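Lysyl oxidase (Pichia pastoris, PDB 1W7C) probably oxidises primary amines, lysine side chains among them, to aldehydes with a copper ion and a topaquinone built into its own chain. Local coordinates at residues E67-T70 with Y71-D75; G217-V220 with S221-K224; F367-P371 with G372-P376; P520-P523 with G524-Y527. One frame throughout, in Å; residues are numbered along the deposited sequence.

Contact 1. Residues E67-T70 with Y71-D75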
loop_
_atom_site.group_PDB
_atom_site.type_symbol
_atom_site.label_atom_id
_atom_site.label_comp_id
_atom_site.label_asym_id
_atom_site.label_seq_id
_atom_site.Cartn_x
_atom_site.Cartn_y
_atom_site.Cartn_z
ATOM N N GLU A 67 -3.544 -33.338 15.935
ATOM C CA GLU A 67 -2.573 -34.412 15.667
ATOM C C GLU A 67 -1.323 -33.815 15.053
ATOM O O GLU A 67 -0.202 -34.240 15.353
ATOM C CB GLU A 67 -3.141 -35.547 14.784
ATOM C CG GLU A 67 -3.609 -35.167 13.389
ATOM C CD GLU A 67 -4.101 -36.366 12.566
ATOM O OE1 GLU A 67 -4.148 -37.513 13.105
ATOM O OE2 GLU A 67 -4.420 -36.163 11.370
ATOM N N ALA A 68 -1.460 -32.789 14.225
ATOM C CA ALA A 68 -0.293 -32.128 13.650
ATOM C C ALA A 68 0.532 -31.469 14.740
ATOM O O ALA A 68 1.759 -31.567 14.725
ATOM C CB ALA A 68 -0.724 -31.095 12.634
ATOM N N LEU A 69 -0.128 -30.734 15.639
ATOM C CA LEU A 69 0.608 -30.048 16.692
ATOM C C LEU A 69 1.292 -31.012 17.649
ATOM O O LEU A 69 2.414 -30.761 18.076
ATOM C CB LEU A 69 -0.314 -29.095 17.457
ATOM C CG LEU A 69 -0.741 -27.844 16.656
ATOM C CD1 LEU A 69 -1.524 -26.955 17.571
ATOM C CD2 LEU A 69 0.405 -27.080 16.074
ATOM N N THR A 70 0.650 -32.144 17.954
ATOM C CA THR A 70 1.257 -33.150 18.808
ATOM C C THR A 70 2.550 -33.671 18.145
ATOM O O THR A 70 3.585 -33.841 18.781
ATOM C CB THR A 70 0.256 -34.276 19.108
ATOM O OG1 THR A 70 -0.908 -33.713 19.759
ATOM C CG2 THR A 70 0.800 -35.265 20.118
ATOM N N TYR A 71 2.502 -33.895 16.841
ATOM C CA TYR A 71 3.686 -34.282 16.084
ATOM C C TYR A 71 4.781 -33.203 16.093
ATOM O O TYR A 71 5.940 -33.486 16.337
ATOM C CB TYR A 71 3.283 -34.631 14.641
ATOM C CG TYR A 71 4.453 -34.838 13.735
ATOM C CD1 TYR A 71 5.291 -35.931 13.892
ATOM C CD2 TYR A 71 4.716 -33.950 12.714
ATOM C CE1 TYR A 71 6.380 -36.129 13.090
ATOM C CE2 TYR A 71 5.803 -34.141 11.881
ATOM C CZ TYR A 71 6.649 -35.211 12.081
ATOM O OH TYR A 71 7.703 -35.368 11.264
ATOM N N LEU A 72 4.413 -31.957 15.807
ATOM C CA LEU A 72 5.389 -30.876 15.695
ATOM C C LEU A 72 6.024 -30.496 17.008
ATOM O O LEU A 72 7.212 -30.173 17.036
ATOM C CB LEU A 72 4.728 -29.616 15.117
ATOM C CG LEU A 72 4.209 -29.757 13.682
ATOM C CD1 LEU A 72 3.438 -28.516 13.288
ATOM C CD2 LEU A 72 5.324 -30.017 12.685
ATOM N N ASP A 73 5.228 -30.535 18.083
ATOM C CA ASP A 73 5.591 -29.900 19.347
ATOM C C ASP A 73 5.804 -30.855 20.524
ATOM O O ASP A 73 6.468 -30.484 21.488
ATOM C CB ASP A 73 4.512 -28.901 19.763
ATOM C CG ASP A 73 4.416 -27.709 18.868
ATOM O OD1 ASP A 73 5.354 -27.434 18.047
ATOM O OD2 ASP A 73 3.430 -26.978 19.006
ATOM N N GLU A 74 5.199 -32.041 20.452
ATOM C CA GLU A 74 5.123 -32.966 21.598
ATOM C C GLU A 74 5.556 -34.397 21.249
ATOM O O GLU A 74 5.138 -35.358 21.886
ATOM C CB GLU A 74 3.714 -32.935 22.248
ATOM C CG GLU A 74 3.315 -31.544 22.785
ATOM C CD GLU A 74 1.922 -31.472 23.376
ATOM O OE1 GLU A 74 1.290 -32.523 23.582
ATOM O OE2 GLU A 74 1.454 -30.346 23.644
ATOM N N ASP A 75 6.418 -34.546 20.253
ATOM C CA ASP A 75 7.023 -35.861 19.958
ATOM C C ASP A 75 5.946 -36.894 19.567
ATOM O O ASP A 75 6.084 -38.071 19.828
ATOM C CB ASP A 75 7.842 -36.393 21.150
ATOM C CG ASP A 75 9.092 -35.559 21.452
ATOM O OD1 ASP A 75 9.655 -34.936 20.546
ATOM O OD2 ASP A 75 9.551 -35.460 22.607
#

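Contact 2. Residues G217-V220 with S221-K224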
loop_
_atom_site.group_PDB
_atom_site.type_symbol
_atom_site.label_atom_id
_atom_site.label_comp_id
_atom_site.label_asym_id
_atom_site.label_seq_id
_atom_site.Cartn_x
_atom_site.Cartn_y
_atom_site.Cartn_z
ATOM N N GLY A 217 -30.427 -32.797 -16.944
ATOM C CA GLY A 217 -30.328 -34.244 -17.018
ATOM C C GLY A 217 -29.119 -34.721 -17.797
ATOM O O GLY A 217 -28.447 -33.948 -18.470
ATOM N N ARG A 218 -28.883 -36.031 -17.746
ATOM C CA ARG A 218 -27.708 -36.672 -18.325
ATOM C C ARG A 218 -27.886 -37.077 -19.788
ATOM O O ARG A 218 -26.946 -37.524 -20.404
ATOM C CB ARG A 218 -27.361 -37.920 -17.505
ATOM C CG ARG A 218 -26.885 -37.606 -16.105
ATOM C CD ARG A 218 -26.254 -38.787 -15.406
ATOM N NE ARG A 218 -27.196 -39.891 -15.189
ATOM C CZ ARG A 218 -26.833 -41.120 -14.874
ATOM N NH1 ARG A 218 -25.543 -41.429 -14.771
ATOM N NH2 ARG A 218 -27.753 -42.049 -14.643
ATOM N N ASP A 219 -29.104 -36.942 -20.315
ATOM C CA ASP A 219 -29.406 -37.270 -21.709
ATOM C C ASP A 219 -29.416 -36.002 -22.557
ATOM O O ASP A 219 -30.387 -35.221 -22.548
ATOM C CB ASP A 219 -30.748 -37.991 -21.763
ATOM C CG ASP A 219 -31.156 -38.389 -23.148
ATOM O OD1 ASP A 219 -30.392 -38.168 -24.120
ATOM O OD2 ASP A 219 -32.251 -38.949 -23.342
ATOM N N VAL A 220 -28.322 -35.773 -23.263
ATOM C CA VAL A 220 -28.166 -34.531 -24.020
ATOM C C VAL A 220 -29.163 -34.399 -25.172
ATOM O O VAL A 220 -29.399 -33.298 -25.644
ATOM C CB VAL A 220 -26.729 -34.344 -24.554
ATOM C CG1 VAL A 220 -25.734 -34.330 -23.411
ATOM C CG2 VAL A 220 -26.366 -35.416 -25.578
ATOM N N SER A 221 -29.751 -35.512 -25.627
ATOM C CA SER A 221 -30.783 -35.436 -26.655
ATOM C C SER A 221 -31.990 -34.627 -26.192
ATOM O O SER A 221 -32.767 -34.172 -27.020
ATOM C CB SER A 221 -31.217 -36.847 -27.112
ATOM O OG SER A 221 -32.031 -37.477 -26.145
ATOM N N GLN A 222 -32.147 -34.441 -24.882
ATOM C CA GLN A 222 -33.273 -33.673 -24.342
ATOM C C GLN A 222 -32.919 -32.216 -24.084
ATOM O O GLN A 222 -33.806 -31.412 -23.792
ATOM C CB GLN A 222 -33.778 -34.303 -23.035
ATOM C CG GLN A 222 -34.206 -35.774 -23.158
ATOM C CD GLN A 222 -35.289 -35.980 -24.183
ATOM O OE1 GLN A 222 -36.409 -35.495 -24.008
ATOM N NE2 GLN A 222 -34.966 -36.692 -25.262
ATOM N N TRP A 223 -31.642 -31.869 -24.210
ATOM C CA TRP A 223 -31.218 -30.483 -24.026
ATOM C C TRP A 223 -31.777 -29.642 -25.169
ATOM O O TRP A 223 -31.916 -30.126 -26.295
ATOM C CB TRP A 223 -29.704 -30.387 -23.998
ATOM C CG TRP A 223 -29.068 -31.020 -22.795
ATOM C CD1 TRP A 223 -29.673 -31.782 -21.824
ATOM C CD2 TRP A 223 -27.685 -30.960 -22.440
ATOM N NE1 TRP A 223 -28.750 -32.171 -20.886
ATOM C CE2 TRP A 223 -27.526 -31.660 -21.227
ATOM C CE3 TRP A 223 -26.567 -30.340 -23.003
ATOM C CZ2 TRP A 223 -26.301 -31.787 -20.603
ATOM C CZ3 TRP A 223 -25.363 -30.467 -22.385
ATOM C CH2 TRP A 223 -25.240 -31.172 -21.191
ATOM N N LYS A 224 -32.117 -28.397 -24.868
ATOM C CA LYS A 224 -32.821 -27.537 -25.814
ATOM C C LYS A 224 -32.355 -26.093 -25.682
ATOM O O LYS A 224 -32.246 -25.574 -24.579
ATOM C CB LYS A 224 -34.353 -27.590 -25.582
ATOM C CG LYS A 224 -35.065 -28.766 -26.268
#

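Contact 3. Residues F367-P371 with G372-P376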
loop_
_atom_site.group_PDB
_atom_site.type_symbol
_atom_site.label_atom_id
_atom_site.label_comp_id
_atom_site.label_asym_id
_atom_site.label_seq_id
_atom_site.Cartn_x
_atom_site.Cartn_y
_atom_site.Cartn_z
ATOM N N PHE A 367 0.647 -22.262 -15.081
ATOM C CA PHE A 367 1.882 -22.238 -15.863
ATOM C C PHE A 367 3.099 -21.933 -15.016
ATOM O O PHE A 367 2.987 -21.458 -13.898
ATOM C CB PHE A 367 1.825 -21.143 -16.932
ATOM C CG PHE A 367 0.686 -21.266 -17.910
ATOM C CD1 PHE A 367 -0.548 -20.677 -17.643
ATOM C CD2 PHE A 367 0.886 -21.878 -19.149
ATOM C CE1 PHE A 367 -1.577 -20.749 -18.558
ATOM C CE2 PHE A 367 -0.144 -21.949 -20.081
ATOM C CZ PHE A 367 -1.371 -21.375 -19.795
ATOM N N SER A 368 4.274 -22.165 -15.589
ATOM C CA SER A 368 5.557 -21.818 -14.964
ATOM C C SER A 368 5.749 -20.290 -14.922
ATOM O O SER A 368 5.176 -19.549 -15.737
ATOM C CB SER A 368 6.715 -22.434 -15.755
ATOM O OG SER A 368 6.674 -23.838 -15.731
ATOM N N LEU A 369 6.605 -19.855 -14.001
ATOM C CA LEU A 369 7.107 -18.481 -13.918
ATOM C C LEU A 369 8.176 -18.246 -14.991
ATOM O O LEU A 369 8.964 -19.125 -15.292
ATOM C CB LEU A 369 7.711 -18.235 -12.529
ATOM C CG LEU A 369 6.744 -18.266 -11.377
ATOM C CD1 LEU A 369 7.458 -18.529 -10.066
ATOM C CD2 LEU A 369 5.969 -17.001 -11.325
ATOM N N VAL A 370 8.203 -17.029 -15.529
ATOM C CA VAL A 370 9.217 -16.598 -16.518
ATOM C C VAL A 370 10.405 -16.040 -15.764
ATOM O O VAL A 370 10.310 -14.973 -15.157
ATOM C CB VAL A 370 8.654 -15.550 -17.458
ATOM C CG1 VAL A 370 9.719 -15.104 -18.430
ATOM C CG2 VAL A 370 7.367 -16.107 -18.185
ATOM N N PRO A 371 11.538 -16.735 -15.801
ATOM C CA PRO A 371 12.725 -16.259 -15.093
ATOM C C PRO A 371 13.120 -14.838 -15.500
ATOM O O PRO A 371 12.969 -14.449 -16.666
ATOM C CB PRO A 371 13.835 -17.267 -15.524
ATOM C CG PRO A 371 13.064 -18.514 -15.819
ATOM C CD PRO A 371 11.813 -18.027 -16.480
ATOM N N GLY A 372 13.633 -14.088 -14.531
ATOM C CA GLY A 372 14.140 -12.745 -14.734
ATOM C C GLY A 372 13.065 -11.680 -14.764
ATOM O O GLY A 372 13.344 -10.535 -14.403
ATOM N N TYR A 373 11.850 -12.040 -15.179
ATOM C CA TYR A 373 10.772 -11.094 -15.380
ATOM C C TYR A 373 9.687 -11.244 -14.321
ATOM O O TYR A 373 9.290 -10.292 -13.661
ATOM C CB TYR A 373 10.185 -11.265 -16.779
ATOM C CG TYR A 373 11.119 -10.752 -17.857
ATOM C CD1 TYR A 373 12.141 -11.539 -18.357
ATOM C CD2 TYR A 373 11.011 -9.443 -18.325
ATOM C CE1 TYR A 373 13.011 -11.041 -19.303
ATOM C CE2 TYR A 373 11.879 -8.940 -19.297
ATOM C CZ TYR A 373 12.881 -9.751 -19.767
ATOM O OH TYR A 373 13.755 -9.347 -20.746
ATOM N N ASP A 374 9.194 -12.461 -14.157
ATOM C CA ASP A 374 8.192 -12.718 -13.138
ATOM C C ASP A 374 8.773 -12.665 -11.722
ATOM O O ASP A 374 8.046 -12.310 -10.786
ATOM C CB ASP A 374 7.484 -14.054 -13.341
ATOM C CG ASP A 374 6.450 -14.035 -14.441
ATOM O OD1 ASP A 374 5.906 -12.963 -14.802
ATOM O OD2 ASP A 374 6.138 -15.119 -14.997
ATOM N N CYS A 375 10.019 -13.080 -11.581
ATOM C CA CYS A 375 10.787 -13.007 -10.345
ATOM C C CYS A 375 12.148 -12.463 -10.690
ATOM O O CYS A 375 12.651 -12.670 -11.829
ATOM C CB CYS A 375 10.948 -14.400 -9.707
ATOM S SG CYS A 375 9.374 -15.226 -9.331
ATOM N N PRO A 376 12.827 -11.814 -9.755
ATOM C CA PRO A 376 14.218 -11.412 -10.018
ATOM C C PRO A 376 15.124 -12.591 -10.331
ATOM O O PRO A 376 14.882 -13.757 -10.001
ATOM C CB PRO A 376 14.641 -10.710 -8.711
ATOM C CG PRO A 376 13.350 -10.344 -8.041
ATOM C CD PRO A 376 12.393 -11.404 -8.412
HETATM O O HOH W 1 3.726 -16.735 -14.666
#

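Contact 4. Residues P520-P523 with G524-Y527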
loop_
_atom_site.group_PDB
_atom_site.type_symbol
_atom_site.label_atom_id
_atom_site.label_comp_id
_atom_site.label_asym_id
_atom_site.label_seq_id
_atom_site.Cartn_x
_atom_site.Cartn_y
_atom_site.Cartn_z
ATOM N N PRO A 520 -7.998 16.859 35.929
ATOM C CA PRO A 520 -7.837 17.328 37.313
ATOM C C PRO A 520 -6.920 18.540 37.445
ATOM O O PRO A 520 -7.083 19.327 38.391
ATOM C CB PRO A 520 -7.249 16.104 38.033
ATOM C CG PRO A 520 -6.679 15.243 36.967
ATOM C CD PRO A 520 -7.531 15.466 35.761
ATOM N N TRP A 521 -6.015 18.714 36.485
ATOM C CA TRP A 521 -5.082 19.831 36.513
ATOM C C TRP A 521 -5.620 21.101 35.851
ATOM O O TRP A 521 -4.949 22.137 35.860
ATOM C CB TRP A 521 -3.728 19.427 35.924
ATOM C CG TRP A 521 -3.778 18.622 34.635
ATOM C CD1 TRP A 521 -3.560 17.283 34.492
ATOM C CD2 TRP A 521 -4.039 19.129 33.323
ATOM N NE1 TRP A 521 -3.652 16.931 33.165
ATOM C CE2 TRP A 521 -3.950 18.042 32.428
ATOM C CE3 TRP A 521 -4.313 20.400 32.808
ATOM C CZ2 TRP A 521 -4.172 18.182 31.064
ATOM C CZ3 TRP A 521 -4.512 20.542 31.456
ATOM C CH2 TRP A 521 -4.466 19.440 30.604
ATOM N N ALA A 522 -6.817 21.044 35.280
ATOM C CA ALA A 522 -7.476 22.265 34.823
ATOM C C ALA A 522 -8.972 22.188 35.080
ATOM O O ALA A 522 -9.757 22.019 34.157
ATOM C CB ALA A 522 -7.187 22.530 33.349
ATOM N N PRO A 523 -9.388 22.294 36.343
ATOM C CA PRO A 523 -10.796 22.076 36.681
ATOM C C PRO A 523 -11.711 23.033 35.928
ATOM O O PRO A 523 -11.410 24.226 35.824
ATOM C CB PRO A 523 -10.856 22.352 38.192
ATOM C CG PRO A 523 -9.440 22.216 38.666
ATOM C CD PRO A 523 -8.575 22.619 37.530
ATOM N N GLY A 524 -12.786 22.497 35.367
ATOM C CA GLY A 524 -13.805 23.297 34.721
ATOM C C GLY A 524 -13.576 23.542 33.232
ATOM O O GLY A 524 -14.463 24.047 32.556
ATOM N N THR A 525 -12.394 23.195 32.719
ATOM C CA THR A 525 -12.062 23.450 31.324
ATOM C C THR A 525 -12.277 22.163 30.522
ATOM O O THR A 525 -11.596 21.149 30.742
ATOM C CB THR A 525 -10.581 23.932 31.199
ATOM O OG1 THR A 525 -10.396 25.155 31.912
ATOM C CG2 THR A 525 -10.195 24.313 29.760
ATOM N N VAL A 526 -13.213 22.205 29.576
ATOM C CA VAL A 526 -13.500 21.045 28.726
ATOM C C VAL A 526 -12.551 21.028 27.545
ATOM O O VAL A 526 -12.338 22.052 26.902
ATOM C CB VAL A 526 -14.940 21.042 28.218
ATOM C CG1 VAL A 526 -15.191 19.849 27.345
ATOM C CG2 VAL A 526 -15.870 21.005 29.389
ATOM N N TYR A 527 -11.951 19.869 27.310
ATOM C CA TYR A 527 -11.069 19.622 26.170
ATOM C C TYR A 527 -11.719 18.547 25.306
ATOM O O TYR A 527 -12.203 17.537 25.811
ATOM C CB TYR A 527 -9.716 19.062 26.629
ATOM C CG TYR A 527 -8.720 20.076 27.179
ATOM C CD1 TYR A 527 -8.893 20.637 28.433
ATOM C CD2 TYR A 527 -7.601 20.450 26.456
ATOM C CE1 TYR A 527 -7.955 21.550 28.939
ATOM C CE2 TYR A 527 -6.664 21.364 26.957
ATOM C CZ TYR A 527 -6.831 21.880 28.206
ATOM O OH TYR A 527 -5.930 22.783 28.692
HETATM O O HOH W 2 -9.568 20.275 32.009
HETATM O O HOH W 3 -9.295 25.393 34.566
#

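Contact 1. Residues E67-T70 with Y71-D75
Residues 67-70 bond to residues 71-75 as the last turns of one helix: Tyr-71 N donates to Glu-67 O (3.1 Å), Leu-72 N to Ala-68 O (2.9 Å) and Asp-73 N to Leu-69 O (2.8 Å). The fourth bond of the series, Glu-74 N to Thr-70 O at 2.9 Å, is more bent, with 140° at the hydrogen. Glu-74 is the first residue to leave helical angles. Thr-70 also makes a backbone bond with Gly-76.

Side chains meet lightly across the turn. Leu-69 CD2 and Leu-72 CD1 approach to 4.4 Å, two methyl tips on one flank of the helix. Leu-72 CG lies 3.2 Å from Ala-68 O. This CG stands beside the backbone N (chi1 -64°), the atom that donates to Ala-68 O, and in that position it comes close to the same oxygen. Asp-73 CB sits 3.3 Å from Leu-69 O. Asp-73 OD2 forms a salt bridge with Arg-330. Tyr-71 points elsewhere: its OH bonds Thr-18 N, and Lys-17 makes a cation-pi contact with its ring.

Leu-69 and Leu-72 both rest on Arg-330 of strand 329-344, and Leu-69 also touches Tyr-333. The Leu-69 side chain lies about 8 Å from a bound calcium ion (nearest atoms). The arrangement is the C-terminal end of a helix in the N2 domain, with one flank packed on strand 329-344 of the enzyme domain.

Contact 2. Residues G217-V220 with S221-K224
Trp-223 folds back over Val-220 and reaches Gly-217. Its CB lies 3.4 Å from Val-220 O, the carbonyl that also accepts Trp-223 N. CG and CD1 then pass over Val-220 CA, and CD1 comes within 3.6 Å of Asp-219 O. At the indole edge NE1 donates to Gly-217 O (3.0 Å, 155°), which lies in the ring plane. The six-membered ring ends the path with Val-220 CG1 over its face, 3.7 Å from the centroid and almost on the ring normal, a CH-pi contact. Val-220 CG1 stands anti to its carbonyl carbon (chi1 -59°), which brings it over the indole.

On the exposed side of the turn, Asp-219 OD1 accepts Ser-221 OG (2.7 Å) and Ser-221 N (3.1 Å) from the same face of the carboxylate, the second bond closing an Asx turn. Gln-222 NE2 donates to Ser-221 OG in turn.

The indole also touches Met-215 and packs on Ala-141 and Lys-142 of helix 136-150. An alanine in place of the tryptophan would probably leave Gly-217 O without its indole donor and Val-220 CG1 without the ring face it packs on. The connection between strands 209-214 and 224-230 is thus closed by polar bonds on its exposed side and by one aromatic ring on its inner side.

Contact 3. Residues F367-P371 with G372-P376
Val-370 and Asp-374 grip each other in a buried loop turn between helix 358-361 and strand 380-388, at the interface with the second subunit. Two bonds tie the pair in opposite directions. Asp-374 N donates to Val-370 O (2.9 Å), nearly in line with the carbonyl. Val-370 N donates to Asp-374 OD2 (2.9 Å), almost straight at 172°, and meets the oxygen on its anti side, 34° out of the carboxylate plane. Tyr-373 N adds a weak bond to Val-370 O at 3.3 Å. Asp-374 chi1 of -77° puts the carboxylate beside its own backbone N, which keeps OD2 and Asp-374 N on hand for Val-370.

Apolar groups fill in beside it. Leu-369 CD2 touches Asp-374 CB at 3.9 Å, and Leu-369 CD1 touches Cys-375 SG, also at 3.9 Å. That sulfur is fixed by the disulfide to Cys-400.

The other carboxylate oxygen, OD1, forms a salt bridge with Arg-412 of the second subunit. A leucine in place of the aspartate would probably leave both Val-370 N and that arginine without their acceptor. A water 2.9 Å from Asp-374 OD2 adds a further polar neighbour. The buried charge is therefore probably held by backbone, water and the neighbouring subunit together, coupling the turn's shape to the dimer.

Contact 4. Residues P520-P523 with G524-Y527
Trp-521 and Tyr-527 form the packed side of this hairpin turn, while residues 522-525 form its wet side. The two rings make an offset edge-to-face pair: the indole edge is directed at the tyrosine face, the planes stand 71° apart and the ring centroids lie 5.8 Å apart. Trp-521 CH2 comes to 4.2 Å from Tyr-527 CZ. Tyr-527 OH sits at the indole edge in its plane, 3.8 Å from Trp-521 CZ3. A chi1 of 44° holds the indole between its backbone N and carbonyl carbon, and from there the six-membered ring reaches across to the tyrosine. Tyr-519 stacks on the tryptophan. His-353 of the second subunit takes the tyrosine hydroxyl as a bonding partner, and Asp-347 O of that subunit accepts Trp-521 NE1.

The turn itself is type II, running from Ala-522 to Thr-525. It is closed by Thr-525 N to Ala-522 O at 3.2 Å, with 162° at the hydrogen. Gly-524 occupies the position with positive phi. Pro-523 and Gly-524 are exposed. One water donates to Ala-522 O (2.8 Å). Another donates to Pro-523 O (2.7 Å) and hydrogen-bonds Thr-525 OG1.

Water thus meets Ala-522 O and Pro-523 O at the tip, whereas the aromatic pair spends its polar atoms on the second subunit. This suits an arm that clasps its dimer partner, as in other copper amine oxidases.

The four contacts follow one another along the chain and none touches another. Contact 1 ends helix 65-73 in the N2 domain, and contact 2 joins strands 209-214 and 224-230 of a separate five-stranded antiparallel sheet. Contacts 3 and 4 both belong to the enzyme domain, yet their centres are about 63 Å apart. Contact 3 lies nearest the middle of the chain, about 36 Å from contact 1 and 45 Å from contact 2 between centres. Contacts 2 and 4 lie on opposite sides of the chain's centre, about 81 Å apart. Both enzyme-domain contacts meet the second subunit, one at a buried loop and one at a projecting hairpin, so dimer contacts are widely spread.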